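Local coordinates for polyguluronate lyase (Corynebacterium sp., PDB 1UAI), which probably cleaves the poly(alpha-L-guluronate) chains of alginate as a lyase, on a jellyroll beta-sandwich scaffold, at residues D123-L135 and T138-Y152. Sequence-based numbering, arbitrary orientation.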
ATOM      1  N   ASP A 123       6.459   5.990 -12.044  1.00 10.58           N
ATOM      2  CA  ASP A 123       5.092   5.954 -11.534  1.00 10.78           C
ATOM      3  C   ASP A 123       4.720   4.541 -11.091  1.00  9.58           C
ATOM      4  O   ASP A 123       5.573   3.654 -11.036  1.00  9.23           O
ATOM      5  CB  ASP A 123       4.134   6.447 -12.625  1.00 15.50           C
ATOM      6  CG  ASP A 123       2.748   6.757 -12.094  1.00 16.24           C
ATOM      7  OD1 ASP A 123       2.641   7.386 -11.020  1.00 20.31           O
ATOM      8  OD2 ASP A 123       1.763   6.386 -12.765  1.00 22.38           O
ATOM      9  N   ASP A 124       3.451   4.335 -10.752  1.00  8.78           N
ATOM     10  CA  ASP A 124       3.007   3.013 -10.332  1.00  8.46           C
ATOM     11  C   ASP A 124       3.047   2.072 -11.531  1.00  7.73           C
ATOM     12  O   ASP A 124       2.718   2.462 -12.653  1.00 10.34           O
ATOM     13  CB  ASP A 124       1.597   3.078  -9.727  1.00 10.61           C
ATOM     14  CG  ASP A 124       0.567   3.645 -10.684  1.00 13.23           C
ATOM     15  OD1 ASP A 124       0.835   4.696 -11.299  1.00 16.33           O
ATOM     16  OD2 ASP A 124      -0.521   3.045 -10.806  1.00 13.99           O
ATOM     17  N   VAL A 125       3.467   0.835 -11.289  1.00  6.25           N
ATOM     18  CA  VAL A 125       3.580  -0.166 -12.344  1.00  6.48           C
ATOM     19  C   VAL A 125       2.350  -1.070 -12.359  1.00  5.64           C
ATOM     20  O   VAL A 125       1.741  -1.291 -13.404  1.00  6.49           O
ATOM     21  CB  VAL A 125       4.862  -1.004 -12.143  1.00  6.49           C
ATOM     22  CG1 VAL A 125       4.992  -2.047 -13.241  1.00  7.95           C
ATOM     23  CG2 VAL A 125       6.076  -0.083 -12.136  1.00  7.64           C
ATOM     24  N   THR A 126       2.000  -1.595 -11.192  1.00  5.12           N
ATOM     25  CA  THR A 126       0.830  -2.451 -11.036  1.00  5.25           C
ATOM     26  C   THR A 126       0.473  -2.423  -9.558  1.00  4.49           C
ATOM     27  O   THR A 126       1.356  -2.481  -8.700  1.00  5.33           O
ATOM     28  CB  THR A 126       1.107  -3.905 -11.500  1.00  5.49           C
ATOM     29  OG1 THR A 126      -0.023  -4.727 -11.187  1.00  5.57           O
ATOM     30  CG2 THR A 126       2.349  -4.470 -10.834  1.00  7.11           C
ATOM     31  N   VAL A 127      -0.818  -2.305  -9.262  1.00  4.69           N
ATOM     32  CA  VAL A 127      -1.270  -2.233  -7.879  1.00  4.70           C
ATOM     33  C   VAL A 127      -2.567  -3.010  -7.665  1.00  4.04           C
ATOM     34  O   VAL A 127      -3.257  -3.366  -8.624  1.00  4.57           O
ATOM     35  CB  VAL A 127      -1.527  -0.749  -7.448  1.00  4.36           C
ATOM     36  CG1 VAL A 127      -0.449   0.163  -8.008  1.00  5.78           C
ATOM     37  CG2 VAL A 127      -2.899  -0.288  -7.921  1.00  6.23           C
ATOM     38  N   PHE A 128      -2.868  -3.282  -6.397  1.00  4.56           N
ATOM     39  CA  PHE A 128      -4.113  -3.941  -6.004  1.00  3.78           C
ATOM     40  C   PHE A 128      -5.021  -2.754  -5.695  1.00  3.93           C
ATOM     41  O   PHE A 128      -4.773  -1.995  -4.750  1.00  4.66           O
ATOM     42  CB  PHE A 128      -3.911  -4.799  -4.754  1.00  4.60           C
ATOM     43  CG  PHE A 128      -3.334  -6.164  -5.032  1.00  4.76           C
ATOM     44  CD1 PHE A 128      -4.122  -7.305  -4.897  1.00  5.58           C
ATOM     45  CD2 PHE A 128      -2.004  -6.312  -5.414  1.00  4.66           C
ATOM     46  CE1 PHE A 128      -3.595  -8.574  -5.137  1.00  6.97           C
ATOM     47  CE2 PHE A 128      -1.466  -7.577  -5.657  1.00  5.92           C
ATOM     48  CZ  PHE A 128      -2.264  -8.707  -5.518  1.00  6.85           C
ATOM     49  N   ARG A 129      -6.064  -2.601  -6.502  1.00  4.51           N
ATOM     50  CA  ARG A 129      -6.979  -1.476  -6.394  1.00  4.69           C
ATOM     51  C   ARG A 129      -8.432  -1.895  -6.210  1.00  4.07           C
ATOM     52  O   ARG A 129      -8.990  -2.616  -7.040  1.00  4.91           O
ATOM     53  CB  ARG A 129      -6.846  -0.624  -7.662  1.00  4.81           C
ATOM     54  CG  ARG A 129      -7.763   0.586  -7.738  1.00  6.19           C
ATOM     55  CD  ARG A 129      -7.674   1.260  -9.107  1.00  6.80           C
ATOM     56  NE  ARG A 129      -8.515   2.452  -9.170  1.00  6.66           N
ATOM     57  CZ  ARG A 129      -8.065   3.698  -9.071  1.00  6.72           C
ATOM     58  NH1 ARG A 129      -6.770   3.937  -8.918  1.00  7.61           N
ATOM     59  NH2 ARG A 129      -8.920   4.713  -9.095  1.00  7.81           N
ATOM     60  N   LEU A 130      -9.045  -1.435  -5.125  1.00  4.19           N
ATOM     61  CA  LEU A 130     -10.442  -1.746  -4.863  1.00  4.53           C
ATOM     62  C   LEU A 130     -11.329  -0.556  -5.212  1.00  4.41           C
ATOM     63  O   LEU A 130     -11.030   0.585  -4.845  1.00  4.97           O
ATOM     64  CB  LEU A 130     -10.661  -2.101  -3.387  1.00  4.68           C
ATOM     65  CG  LEU A 130     -12.111  -2.405  -2.980  1.00  4.79           C
ATOM     66  CD1 LEU A 130     -12.588  -3.666  -3.691  1.00  5.19           C
ATOM     67  CD2 LEU A 130     -12.212  -2.577  -1.471  1.00  5.27           C
ATOM     68  N   GLU A 131     -12.404  -0.832  -5.944  1.00  4.18           N
ATOM     69  CA  GLU A 131     -13.395   0.179  -6.304  1.00  4.56           C
ATOM     70  C   GLU A 131     -14.733  -0.452  -5.922  1.00  4.75           C
ATOM     71  O   GLU A 131     -15.235  -1.327  -6.626  1.00  5.16           O
ATOM     72  CB  GLU A 131     -13.360   0.487  -7.807  1.00  5.03           C
ATOM     73  CG  GLU A 131     -12.000   0.962  -8.298  1.00  6.13           C
ATOM     74  CD  GLU A 131     -12.038   1.565  -9.692  1.00  6.03           C
ATOM     75  OE1 GLU A 131     -12.995   1.292 -10.449  1.00  7.24           O
ATOM     76  OE2 GLU A 131     -11.098   2.310 -10.041  1.00  7.61           O
ATOM     77  N   GLY A 132     -15.295  -0.026  -4.793  1.00  5.45           N
ATOM     78  CA  GLY A 132     -16.554  -0.593  -4.337  1.00  6.03           C
ATOM     79  C   GLY A 132     -16.321  -2.030  -3.901  1.00  5.44           C
ATOM     80  O   GLY A 132     -15.642  -2.275  -2.903  1.00  7.28           O
ATOM     81  N   THR A 133     -16.884  -2.986  -4.637  1.00  5.42           N
ATOM     82  CA  THR A 133     -16.687  -4.397  -4.325  1.00  5.49           C
ATOM     83  C   THR A 133     -15.877  -5.060  -5.436  1.00  4.66           C
ATOM     84  O   THR A 133     -15.744  -6.282  -5.472  1.00  5.37           O
ATOM     85  CB  THR A 133     -18.027  -5.158  -4.165  1.00  5.89           C
ATOM     86  OG1 THR A 133     -18.743  -5.145  -5.404  1.00  6.41           O
ATOM     87  CG2 THR A 133     -18.879  -4.511  -3.087  1.00  6.91           C
ATOM     88  N   SER A 134     -15.333  -4.250  -6.341  1.00  4.90           N
ATOM     89  CA  SER A 134     -14.536  -4.771  -7.442  1.00  4.98           C
ATOM     90  C   SER A 134     -13.056  -4.533  -7.204  1.00  3.95           C
ATOM     91  O   SER A 134     -12.592  -3.392  -7.181  1.00  4.68           O
ATOM     92  CB  SER A 134     -14.962  -4.128  -8.764  1.00  5.01           C
ATOM     93  OG  SER A 134     -16.245  -4.585  -9.156  1.00  7.63           O
ATOM     94  N   LEU A 135     -12.329  -5.629  -7.015  1.00  4.29           N
ATOM     95  CA  LEU A 135     -10.893  -5.586  -6.782  1.00  4.02           C
ATOM     96  C   LEU A 135     -10.179  -5.853  -8.101  1.00  4.35           C
ATOM     97  O   LEU A 135     -10.465  -6.840  -8.781  1.00  4.74           O
ATOM     98  CB  LEU A 135     -10.497  -6.649  -5.755  1.00  5.02           C
ATOM     99  CG  LEU A 135      -9.004  -6.791  -5.461  1.00  5.17           C
ATOM    100  CD1 LEU A 135      -8.453  -5.487  -4.896  1.00  6.79           C
ATOM    101  CD2 LEU A 135      -8.792  -7.934  -4.487  1.00  6.95           C
ATOM    102  N   THR A 138      -4.028  -3.575 -11.482  1.00  4.82           N
ATOM    103  CA  THR A 138      -3.849  -2.576 -12.522  1.00  5.47           C
ATOM    104  C   THR A 138      -2.588  -2.803 -13.342  1.00  5.62           C
ATOM    105  O   THR A 138      -1.768  -3.663 -13.028  1.00  5.47           O
ATOM    106  CB  THR A 138      -3.754  -1.177 -11.904  1.00  4.85           C
ATOM    107  OG1 THR A 138      -2.530  -1.078 -11.166  1.00  5.15           O
ATOM    108  CG2 THR A 138      -4.928  -0.926 -10.961  1.00  5.41           C
ATOM    109  N   LYS A 139      -2.459  -2.027 -14.412  1.00  5.74           N
ATOM    110  CA  LYS A 139      -1.287  -2.064 -15.275  1.00  6.75           C
ATOM    111  C   LYS A 139      -1.092  -0.631 -15.738  1.00  6.92           C
ATOM    112  O   LYS A 139      -1.832  -0.140 -16.590  1.00  7.07           O
ATOM    113  CB  LYS A 139      -1.493  -2.974 -16.490  1.00  7.69           C
ATOM    114  CG  LYS A 139      -0.267  -3.032 -17.396  1.00 11.52           C
ATOM    115  CD  LYS A 139      -0.507  -3.884 -18.631  1.00 13.85           C
ATOM    116  CE  LYS A 139       0.717  -3.901 -19.534  1.00 16.98           C
ATOM    117  NZ  LYS A 139       1.080  -2.538 -20.012  1.00 20.47           N
ATOM    118  N   GLY A 140      -0.105   0.043 -15.162  1.00  7.19           N
ATOM    119  CA  GLY A 140       0.131   1.425 -15.533  1.00  8.37           C
ATOM    120  C   GLY A 140      -1.122   2.244 -15.275  1.00  8.59           C
ATOM    121  O   GLY A 140      -1.734   2.134 -14.212  1.00  9.40           O
ATOM    122  N   ASP A 141      -1.517   3.053 -16.254  1.00  9.57           N
ATOM    123  CA  ASP A 141      -2.698   3.896 -16.113  1.00 10.23           C
ATOM    124  C   ASP A 141      -4.023   3.158 -16.268  1.00  9.29           C
ATOM    125  O   ASP A 141      -5.083   3.758 -16.101  1.00  9.79           O
ATOM    126  CB  ASP A 141      -2.653   5.050 -17.119  1.00 13.22           C
ATOM    127  CG  ASP A 141      -1.443   5.937 -16.934  1.00 16.28           C
ATOM    128  OD1 ASP A 141      -1.141   6.293 -15.776  1.00 17.93           O
ATOM    129  OD2 ASP A 141      -0.801   6.284 -17.947  1.00 20.56           O
ATOM    130  N   ASP A 142      -3.974   1.869 -16.590  1.00  8.37           N
ATOM    131  CA  ASP A 142      -5.207   1.101 -16.747  1.00  7.56           C
ATOM    132  C   ASP A 142      -5.647   0.570 -15.387  1.00  6.55           C
ATOM    133  O   ASP A 142      -5.164  -0.470 -14.924  1.00  7.02           O
ATOM    134  CB  ASP A 142      -5.004  -0.065 -17.718  1.00  8.22           C
ATOM    135  CG  ASP A 142      -6.302  -0.788 -18.041  1.00  8.85           C
ATOM    136  OD1 ASP A 142      -7.341  -0.468 -17.427  1.00  8.62           O
ATOM    137  OD2 ASP A 142      -6.282  -1.682 -18.913  1.00 11.26           O
ATOM    138  N   THR A 143      -6.572   1.291 -14.761  1.00  6.61           N
ATOM    139  CA  THR A 143      -7.088   0.930 -13.444  1.00  6.29           C
ATOM    140  C   THR A 143      -7.931  -0.344 -13.434  1.00  6.02           C
ATOM    141  O   THR A 143      -8.204  -0.892 -12.365  1.00  6.46           O
ATOM    142  CB  THR A 143      -7.958   2.063 -12.858  1.00  7.18           C
ATOM    143  OG1 THR A 143      -9.063   2.312 -13.736  1.00  8.60           O
ATOM    144  CG2 THR A 143      -7.145   3.339 -12.691  1.00  8.83           C
ATOM    145  N   HIS A 144      -8.342  -0.808 -14.613  1.00  5.92           N
ATOM    146  CA  HIS A 144      -9.174  -2.006 -14.719  1.00  6.34           C
ATOM    147  C   HIS A 144      -8.518  -3.127 -15.528  1.00  6.32           C
ATOM    148  O   HIS A 144      -9.206  -3.962 -16.113  1.00  7.08           O
ATOM    149  CB  HIS A 144     -10.518  -1.647 -15.363  1.00  7.66           C
ATOM    150  CG  HIS A 144     -11.361  -0.720 -14.543  1.00  7.45           C
ATOM    151  ND1 HIS A 144     -12.489  -0.106 -15.045  1.00 10.87           N
ATOM    152  CD2 HIS A 144     -11.252  -0.310 -13.256  1.00  7.75           C
ATOM    153  CE1 HIS A 144     -13.037   0.642 -14.105  1.00 11.46           C
ATOM    154  NE2 HIS A 144     -12.306   0.537 -13.010  1.00  8.61           N
ATOM    155  N   HIS A 145      -7.190  -3.147 -15.553  1.00  5.89           N
ATOM    156  CA  HIS A 145      -6.450  -4.158 -16.304  1.00  6.16           C
ATOM    157  C   HIS A 145      -6.991  -5.576 -16.112  1.00  5.91           C
ATOM    158  O   HIS A 145      -7.249  -6.287 -17.085  1.00  6.61           O
ATOM    159  CB  HIS A 145      -4.974  -4.099 -15.912  1.00  6.77           C
ATOM    160  CG  HIS A 145      -4.155  -5.218 -16.472  1.00  7.67           C
ATOM    161  ND1 HIS A 145      -3.859  -5.332 -17.814  1.00  9.55           N
ATOM    162  CD2 HIS A 145      -3.585  -6.288 -15.868  1.00  9.39           C
ATOM    163  CE1 HIS A 145      -3.142  -6.424 -18.011  1.00  9.72           C
ATOM    164  NE2 HIS A 145      -2.963  -7.022 -16.847  1.00 10.83           N
ATOM    165  N   LYS A 146      -7.160  -5.984 -14.859  1.00  5.64           N
ATOM    166  CA  LYS A 146      -7.675  -7.313 -14.558  1.00  5.35           C
ATOM    167  C   LYS A 146      -8.581  -7.294 -13.338  1.00  5.53           C
ATOM    168  O   LYS A 146      -8.162  -6.910 -12.248  1.00  5.46           O
ATOM    169  CB  LYS A 146      -6.520  -8.295 -14.314  1.00  6.91           C
ATOM    170  CG  LYS A 146      -6.936  -9.636 -13.705  1.00  7.49           C
ATOM    171  CD  LYS A 146      -7.848 -10.445 -14.615  1.00  8.87           C
ATOM    172  CE  LYS A 146      -8.221 -11.765 -13.953  1.00  9.92           C
ATOM    173  NZ  LYS A 146      -9.099 -12.604 -14.811  1.00 10.99           N
ATOM    174  N   LEU A 147      -9.832  -7.690 -13.534  1.00  5.76           N
ATOM    175  CA  LEU A 147     -10.774  -7.764 -12.429  1.00  5.43           C
ATOM    176  C   LEU A 147     -10.500  -9.074 -11.697  1.00  5.35           C
ATOM    177  O   LEU A 147     -10.581 -10.148 -12.291  1.00  6.05           O
ATOM    178  CB  LEU A 147     -12.218  -7.771 -12.941  1.00  6.52           C
ATOM    179  CG  LEU A 147     -13.286  -8.002 -11.866  1.00  6.31           C
ATOM    180  CD1 LEU A 147     -13.389  -6.778 -10.969  1.00  6.38           C
ATOM    181  CD2 LEU A 147     -14.627  -8.297 -12.525  1.00  6.14           C
ATOM    182  N   VAL A 148     -10.149  -8.985 -10.421  1.00  5.18           N
ATOM    183  CA  VAL A 148      -9.898 -10.180  -9.627  1.00  5.89           C
ATOM    184  C   VAL A 148     -11.251 -10.750  -9.207  1.00  5.36           C
ATOM    185  O   VAL A 148     -11.509 -11.946  -9.349  1.00  5.73           O
ATOM    186  CB  VAL A 148      -9.062  -9.846  -8.375  1.00  5.05           C
ATOM    187  CG1 VAL A 148      -8.912 -11.082  -7.501  1.00  6.16           C
ATOM    188  CG2 VAL A 148      -7.693  -9.321  -8.795  1.00  6.38           C
ATOM    189  N   THR A 149     -12.112  -9.879  -8.693  1.00  5.29           N
ATOM    190  CA  THR A 149     -13.451 -10.268  -8.273  1.00  5.68           C
ATOM    191  C   THR A 149     -14.332  -9.034  -8.141  1.00  5.11           C
ATOM    192  O   THR A 149     -13.859  -7.964  -7.755  1.00  5.39           O
ATOM    193  CB  THR A 149     -13.442 -10.999  -6.909  1.00  6.27           C
ATOM    194  OG1 THR A 149     -14.792 -11.252  -6.497  1.00  6.91           O
ATOM    195  CG2 THR A 149     -12.749 -10.159  -5.846  1.00  7.36           C
ATOM    196  N   SER A 150     -15.606  -9.182  -8.487  1.00  5.46           N
ATOM    197  CA  SER A 150     -16.565  -8.090  -8.367  1.00  5.44           C
ATOM    198  C   SER A 150     -17.333  -8.309  -7.068  1.00  5.35           C
ATOM    199  O   SER A 150     -18.298  -7.602  -6.772  1.00  6.12           O
ATOM    200  CB  SER A 150     -17.539  -8.107  -9.546  1.00  6.29           C
ATOM    201  OG  SER A 150     -18.237  -9.341  -9.607  1.00  7.34           O
ATOM    202  N   ASP A 151     -16.881  -9.286  -6.288  1.00  5.46           N
ATOM    203  CA  ASP A 151     -17.533  -9.636  -5.038  1.00  5.98           C
ATOM    204  C   ASP A 151     -16.593  -9.565  -3.832  1.00  5.98           C
ATOM    205  O   ASP A 151     -16.634 -10.429  -2.953  1.00  7.30           O
ATOM    206  CB  ASP A 151     -18.139 -11.041  -5.186  1.00  7.47           C
ATOM    207  CG  ASP A 151     -19.072 -11.417  -4.050  1.00  9.19           C
ATOM    208  OD1 ASP A 151     -19.780 -10.535  -3.523  1.00  9.21           O
ATOM    209  OD2 ASP A 151     -19.111 -12.615  -3.697  1.00 13.27           O
ATOM    210  N   TYR A 152     -15.739  -8.543  -3.792  1.00  6.15           N
ATOM    211  CA  TYR A 152     -14.840  -8.380  -2.653  1.00  6.06           C
ATOM    212  C   TYR A 152     -15.650  -7.766  -1.520  1.00  6.20           C
ATOM    213  O   TYR A 152     -16.256  -6.705  -1.679  1.00  7.03           O
ATOM    214  CB  TYR A 152     -13.660  -7.454  -2.959  1.00  6.00           C
ATOM    215  CG  TYR A 152     -12.804  -7.263  -1.727  1.00  5.83           C
ATOM    216  CD1 TYR A 152     -11.928  -8.264  -1.304  1.00  6.14           C
ATOM    217  CD2 TYR A 152     -12.976  -6.149  -0.903  1.00  5.84           C
ATOM    218  CE1 TYR A 152     -11.254  -8.167  -0.089  1.00  6.51           C
ATOM    219  CE2 TYR A 152     -12.309  -6.045   0.316  1.00  5.47           C
ATOM    220  CZ  TYR A 152     -11.456  -7.057   0.718  1.00  5.58           C
ATOM    221  OH  TYR A 152     -10.839  -6.971   1.945  1.00  5.76           O
TER
HETATM  222  O   HOH W   1      -0.132   8.421 -14.321  1.00 39.78           O
HETATM  223  O   HOH W   2      -0.861   0.796 -11.930  1.00 10.81           O
HETATM  224  O   HOH W   3      -1.087   5.943 -12.932  1.00 49.55           O
HETATM  225  O   HOH W   4     -10.953   3.672 -12.306  1.00  9.66           O
HETATM  226  O   HOH W   5     -16.046  -3.944  -0.755  1.00  9.89           O
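Three successive antiparallel strands, 124-131, 134-139 and 144-149, form two hairpins at the margin of one sheet of the jellyroll beta-sandwich, and T138, on the second strand, is hydrogen-bonded to V127 on the first. Its OG1 accepts from V127 N at 2.8 Å, and its N donates to V127 O in the carbonyl plane. With chi1 at 68°, OG1 lies between its own backbone N and carbonyl carbon, which brings it to V127. T126 OG1 donates to T138 O at 2.8 Å. V125 O accepts from G140 N at 2.9 Å; V125 itself belongs, with T126, to a classic beta bulge opposite I118. In the second hairpin, V148 and T149 form a classic beta bulge opposite L135: L135 O accepts from V148 N at 2.7 Å and L135 N donates to T149 O. At the type II' turn E131-S134 of the first hairpin, T133 O accepts from Y152 N and T133 OG1 donates to S150 O. H144 NE2 donates to E131 OE1 at 2.8 Å, from above the carboxylate plane, with ring and carboxylate 77° apart. E131 OE2 takes R129 NE in a salt bridge at 2.7 Å. T143 CG2 sits over the R129 guanidinium face. E131 is thus gripped through both oxygens, which probably favours its charged form and fixes its rotation.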